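Local coordinates for oxidized polyvinyl alcohol hydrolase (Pseudomonas sp. VM15C, PDB 3WWC), which catalyses hydrolysis of beta-diketones such as 4,6-nonanedione and of oxidized polyvinyl alcohol, the second step in breaking down polyvinyl alcohol, at residues Trp65-Gly70 / Gly85-Leu90; Thr75-Thr80 / Asn110-Arg115. The protein carries 1 engineered substitution. All blocks are in the same frame, centred on the assembly; numbering follows the deposited sequence.

Contact 1 (Trp65-Gly70 / Gly85-Leu90); sequences WVPMTG and GANSIL
Trp65 and Asn87 illustrate how an indole can be tied down inside a core by its one polar atom. The ring N-H, at NE1, donates to OD1 of Asn87 over 2.9 Å, the oxygen lying in the indole plane at its edge. The bond is somewhat bent (150° at the hydrogen); NE1 sits tilted from the carbonyl plane of the amide, and ring and amide planes are turned 41° against each other. Trp65 reaches this position with CG trans to its backbone N (chi1 171°), which sends the indole across from strand 62-68 to the segment 85-90. Leu90 comes at the pyrrole side obliquely, its CD1 3.4 Å from both NE1 and CD1 of Trp65, a snug fit. On one face of the indole, Pro67 of the same strand sets its CB 3.3 Å above the plane, offset toward the rim. That same CB approaches CG of Asn87 at 3.8 Å, so the proline backs ring and amide together. The amide is fixed at its other end too, ND2 bonding to the carbonyl of Asn78. With a phenylalanine here, which lacks the indole N-H, the buried OD1 of Asn87 would probably lose this donor and the amide one of its restraints. Leu318 of helix 310-322 adds to the packing on Trp65. The arrangement belongs to a beta-alpha-beta crossover of the alpha/beta-hydrolase fold, in which strand 62-68 leads through helix 75-80 and this segment back to its parallel neighbour 96-100.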
loop_
_atom_site.group_PDB
_atom_site.type_symbol
_atom_site.label_atom_id
_atom_site.label_comp_id
_atom_site.label_asym_id
_atom_site.label_seq_id
_atom_site.Cartn_x
_atom_site.Cartn_y
_atom_site.Cartn_z
ATOM N N TRP A 65 5.504 8.886 6.607
ATOM C CA TRP A 65 4.384 7.960 6.447
ATOM C C TRP A 65 3.507 8.509 5.323
ATOM O O TRP A 65 3.030 9.660 5.409
ATOM C CB TRP A 65 3.614 7.889 7.768
ATOM C CG TRP A 65 2.285 7.122 7.725
ATOM C CD1 TRP A 65 1.111 7.520 8.307
ATOM C CD2 TRP A 65 2.031 5.789 7.201
ATOM N NE1 TRP A 65 0.157 6.534 8.187
ATOM C CE2 TRP A 65 0.697 5.463 7.515
ATOM C CE3 TRP A 65 2.815 4.847 6.499
ATOM C CZ2 TRP A 65 0.111 4.234 7.159
ATOM C CZ3 TRP A 65 2.241 3.625 6.145
ATOM C CH2 TRP A 65 0.906 3.328 6.472
ATOM N N VAL A 66 3.247 7.689 4.298
ATOM C CA VAL A 66 2.409 8.054 3.151
ATOM C C VAL A 66 1.220 7.090 3.185
ATOM O O VAL A 66 1.276 6.000 2.626
ATOM C CB VAL A 66 3.230 7.896 1.826
ATOM C CG1 VAL A 66 2.385 8.148 0.616
ATOM C CG2 VAL A 66 4.382 8.893 1.854
ATOM N N PRO A 67 0.128 7.492 3.854
ATOM C CA PRO A 67 -1.057 6.646 3.957
ATOM C C PRO A 67 -1.993 6.852 2.789
ATOM O O PRO A 67 -2.196 7.990 2.306
ATOM C CB PRO A 67 -1.683 7.126 5.269
ATOM C CG PRO A 67 -1.366 8.625 5.264
ATOM C CD PRO A 67 0.041 8.659 4.773
ATOM N N MET A 68 -2.579 5.742 2.351
ATOM C CA MET A 68 -3.526 5.792 1.228
ATOM C C MET A 68 -4.854 5.199 1.595
ATOM O O MET A 68 -4.918 4.102 2.154
ATOM C CB MET A 68 -2.956 5.032 0.040
ATOM C CG MET A 68 -1.741 5.749 -0.486
ATOM S SD MET A 68 -0.892 4.832 -1.813
ATOM C CE MET A 68 -0.157 3.559 -0.924
ATOM N N THR A 69 -5.926 5.903 1.244
ATOM C CA THR A 69 -7.263 5.381 1.450
ATOM C C THR A 69 -7.580 4.316 0.407
ATOM O O THR A 69 -6.748 3.983 -0.470
ATOM C CB THR A 69 -8.260 6.561 1.360
ATOM O OG1 THR A 69 -9.534 6.094 1.846
ATOM C CG2 THR A 69 -8.401 7.077 -0.089
ATOM N N GLY A 70 -8.786 3.778 0.511
ATOM C CA GLY A 70 -9.231 2.731 -0.409
ATOM C C GLY A 70 -10.205 3.227 -1.465
ATOM O O GLY A 70 -10.019 4.275 -2.084
ATOM N N GLY A 85 -8.863 5.032 10.474
ATOM C CA GLY A 85 -7.420 5.023 10.762
ATOM C C GLY A 85 -6.822 6.265 11.356
ATOM O O GLY A 85 -5.741 6.213 11.950
ATOM N N ALA A 86 -7.501 7.392 11.173
ATOM C CA ALA A 86 -7.017 8.711 11.659
ATOM C C ALA A 86 -5.502 8.784 11.512
ATOM O O ALA A 86 -4.763 9.072 12.443
ATOM C CB ALA A 86 -7.447 8.910 13.120
ATOM N N ASN A 87 -5.043 8.613 10.272
ATOM C CA ASN A 87 -3.606 8.528 10.006
ATOM C C ASN A 87 -2.806 9.818 10.247
ATOM O O ASN A 87 -1.579 9.752 10.391
ATOM C CB ASN A 87 -3.400 8.007 8.568
ATOM C CG ASN A 87 -3.515 6.505 8.499
ATOM O OD1 ASN A 87 -2.548 5.804 8.779
ATOM N ND2 ASN A 87 -4.691 5.985 8.161
ATOM N N SER A 88 -3.464 10.982 10.260
ATOM C CA SER A 88 -2.744 12.209 10.544
ATOM C C SER A 88 -2.219 12.240 11.962
ATOM O O SER A 88 -1.311 12.994 12.240
ATOM C CB SER A 88 -3.670 13.418 10.342
ATOM O OG SER A 88 -4.731 13.470 11.290
ATOM N N ILE A 89 -2.774 11.422 12.835
ATOM C CA ILE A 89 -2.331 11.375 14.223
ATOM C C ILE A 89 -0.920 10.867 14.334
ATOM O O ILE A 89 -0.231 11.175 15.343
ATOM C CB ILE A 89 -3.366 10.551 15.080
ATOM C CG1 ILE A 89 -4.731 11.227 14.946
ATOM C CG2 ILE A 89 -2.979 10.539 16.595
ATOM C CD1 ILE A 89 -4.677 12.684 15.203
ATOM N N LEU A 90 -0.437 10.145 13.325
ATOM C CA LEU A 90 0.982 9.724 13.373
ATOM C C LEU A 90 1.922 10.926 13.363
ATOM O O LEU A 90 3.089 10.773 13.703
ATOM C CB LEU A 90 1.316 8.781 12.237
ATOM C CG LEU A 90 0.796 7.422 12.706
ATOM C CD1 LEU A 90 0.387 6.643 11.553
ATOM C CD2 LEU A 90 1.867 6.693 13.541
#

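Contact 2 (Thr75-Thr80 / Asn110-Arg115); sequences TNDNLT and NIRGER
The backbone O of Asn76, a residue that meets Asn110 across the contact, is gripped twice by Thr80. Thr80 N donates to it over 2.7 Å, and Thr80 OG1 donates from above the carbonyl plane at 2.8 Å. The meeting of Asn76 with Asn110 is looser. OD1 of Asn110 lies 3.4 Å from CB of Asn76, the amides steeply inclined to one another, and water 2 joins them by donating to OD1 of Asn110 (3.0 Å) and accepting from ND2 of Asn76. Water 1 makes a lopsided bridge, giving a firm bond to O of Ile111 at 2.7 Å but accepting only a weak one from the backbone N of Thr75, at 3.5 Å. Charge does the rest: NE of Arg112 donates to OD2 of Asp77 over 3.0 Å, and NH2 of Arg112 to OD1 of Asp77, also at 3.0 Å and nearly straight (171°), whereas the NE bond is more bent. This is the side-on form of the arginine-carboxylate pair, NE and one terminal nitrogen each meeting the syn lone pair of its own oxygen, with the two planar groups nearly coplanar. Arg112 gets there on a chain extended from CG to NE, which carries the guanidinium from an exposed loop residue to a buried aspartate; the two bonds probably stop both groups from turning. Such a charged and hydrated seam joins the short helix 75-80 of an alpha/beta-hydrolase domain to the long loop that follows strand 96-100.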
loop_
_atom_site.group_PDB
_atom_site.type_symbol
_atom_site.label_atom_id
_atom_site.label_comp_id
_atom_site.label_asym_id
_atom_site.label_seq_id
_atom_site.Cartn_x
_atom_site.Cartn_y
_atom_site.Cartn_z
ATOM N N THR A 75 -9.795 10.654 1.433
ATOM C CA THR A 75 -8.454 10.868 1.993
ATOM C C THR A 75 -8.633 11.532 3.365
ATOM O O THR A 75 -7.940 11.180 4.319
ATOM C CB THR A 75 -7.615 11.703 1.046
ATOM O OG1 THR A 75 -7.285 10.889 -0.092
ATOM C CG2 THR A 75 -6.317 12.160 1.747
ATOM N N ASN A 76 -9.546 12.502 3.487
ATOM C CA ASN A 76 -9.779 13.117 4.807
ATOM C C ASN A 76 -10.254 12.105 5.828
ATOM O O ASN A 76 -9.816 12.149 7.010
ATOM C CB ASN A 76 -10.767 14.272 4.646
ATOM C CG ASN A 76 -11.162 14.885 5.982
ATOM O OD1 ASN A 76 -10.303 15.329 6.736
ATOM N ND2 ASN A 76 -12.467 14.910 6.277
ATOM N N ASP A 77 -11.102 11.170 5.418
ATOM C CA ASP A 77 -11.545 10.120 6.347
ATOM C C ASP A 77 -10.302 9.315 6.820
ATOM O O ASP A 77 -10.081 9.131 8.002
ATOM C CB ASP A 77 -12.495 9.116 5.689
ATOM C CG ASP A 77 -13.864 9.661 5.372
ATOM O OD1 ASP A 77 -14.312 10.609 6.046
ATOM O OD2 ASP A 77 -14.502 9.063 4.453
ATOM N N ASN A 78 -9.500 8.859 5.878
ATOM C CA ASN A 78 -8.321 8.059 6.208
ATOM C C ASN A 78 -7.401 8.817 7.134
ATOM O O ASN A 78 -6.722 8.214 7.967
ATOM C CB ASN A 78 -7.644 7.705 4.891
ATOM C CG ASN A 78 -6.340 6.980 5.073
ATOM O OD1 ASN A 78 -5.282 7.602 5.122
ATOM N ND2 ASN A 78 -6.408 5.646 5.218
ATOM N N LEU A 79 -7.351 10.135 7.013
ATOM C CA LEU A 79 -6.472 10.939 7.836
ATOM C C LEU A 79 -7.056 11.367 9.181
ATOM O O LEU A 79 -6.292 11.561 10.153
ATOM C CB LEU A 79 -6.094 12.238 7.070
ATOM C CG LEU A 79 -5.151 12.033 5.916
ATOM C CD1 LEU A 79 -5.118 13.303 5.043
ATOM C CD2 LEU A 79 -3.715 11.766 6.501
ATOM N N THR A 80 -8.387 11.528 9.262
ATOM C CA THR A 80 -8.940 12.115 10.496
ATOM C C THR A 80 -10.039 11.368 11.203
ATOM O O THR A 80 -10.424 11.780 12.335
ATOM C CB THR A 80 -9.512 13.489 10.224
ATOM O OG1 THR A 80 -10.644 13.347 9.348
ATOM C CG2 THR A 80 -8.473 14.376 9.533
ATOM N N ASN A 110 -12.096 15.196 0.080
ATOM C CA ASN A 110 -13.330 14.739 0.738
ATOM C C ASN A 110 -14.140 13.780 -0.112
ATOM O O ASN A 110 -15.072 13.173 0.390
ATOM C CB ASN A 110 -14.178 15.953 1.142
ATOM C CG ASN A 110 -13.445 16.777 2.158
ATOM O OD1 ASN A 110 -13.147 16.275 3.214
ATOM N ND2 ASN A 110 -13.081 17.988 1.824
ATOM N N ILE A 111 -13.819 13.635 -1.389
ATOM C CA ILE A 111 -14.520 12.667 -2.231
ATOM C C ILE A 111 -14.384 11.297 -1.604
ATOM O O ILE A 111 -13.261 10.901 -1.171
ATOM C CB ILE A 111 -13.930 12.644 -3.684
ATOM C CG1 ILE A 111 -14.517 13.814 -4.505
ATOM C CG2 ILE A 111 -14.182 11.275 -4.383
ATOM C CD1 ILE A 111 -15.990 13.527 -4.956
ATOM N N ARG A 112 -15.491 10.565 -1.529
ATOM C CA ARG A 112 -15.495 9.214 -0.967
ATOM C C ARG A 112 -15.528 8.220 -2.125
ATOM O O ARG A 112 -14.473 7.988 -2.717
ATOM C CB ARG A 112 -16.678 9.077 0.006
ATOM C CG ARG A 112 -16.365 9.748 1.341
ATOM C CD ARG A 112 -17.575 9.746 2.282
ATOM N NE ARG A 112 -17.057 10.245 3.563
ATOM C CZ ARG A 112 -17.791 10.753 4.540
ATOM N NH1 ARG A 112 -19.127 10.857 4.411
ATOM N NH2 ARG A 112 -17.192 11.153 5.660
ATOM N N GLY A 113 -16.656 7.600 -2.462
ATOM C CA GLY A 113 -16.619 6.688 -3.590
ATOM C C GLY A 113 -17.058 7.281 -4.929
ATOM O O GLY A 113 -16.949 6.582 -5.925
ATOM N N GLU A 114 -17.489 8.541 -4.955
ATOM C CA GLU A 114 -17.997 9.143 -6.182
ATOM C C GLU A 114 -16.926 9.214 -7.267
ATOM O O GLU A 114 -15.908 9.864 -7.094
ATOM C CB GLU A 114 -18.532 10.563 -5.885
ATOM C CG GLU A 114 -19.559 10.626 -4.721
ATOM C CD GLU A 114 -18.967 11.020 -3.350
ATOM O OE1 GLU A 114 -17.824 10.614 -3.019
ATOM O OE2 GLU A 114 -19.654 11.785 -2.616
ATOM N N ARG A 115 -17.199 8.532 -8.391
ATOM C CA ARG A 115 -16.304 8.461 -9.537
ATOM C C ARG A 115 -14.981 7.847 -9.223
ATOM O O ARG A 115 -14.036 8.059 -9.994
ATOM C CB ARG A 115 -16.102 9.851 -10.179
ATOM C CG ARG A 115 -17.455 10.419 -10.628
ATOM C CD ARG A 115 -17.510 11.896 -11.097
ATOM N NE ARG A 115 -17.450 12.922 -10.031
ATOM C CZ ARG A 115 -18.409 13.213 -9.130
ATOM N NH1 ARG A 115 -18.193 14.181 -8.225
ATOM N NH2 ARG A 115 -19.574 12.565 -9.123
HETATM O O HOH W 1 -10.807 12.016 -1.627
HETATM O O HOH W 2 -14.266 13.555 3.922
#

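The two contacts adjoin at the crossover between strands 62-68 and 96-100, and show how chemistry follows depth. Contact 1 is wholly buried and relies on aromatic and aliphatic packing with a single directed bond; contact 2, farther from the centre of the chain and partly exposed, relies on charge and bridging waters. Helix 75-80 connects them: although it supplies a segment to contact 2 alone, its carbonyls at Asn78 and Leu79 receive the backbone N of Asn87 and OG of Ser88 from contact 1. Along the chain the segments of the two contacts alternate, strand 62-68 and the 85-90 segment pairing in one, the helix and the 110-115 loop in the other, within one region of the alpha/beta-hydrolase fold.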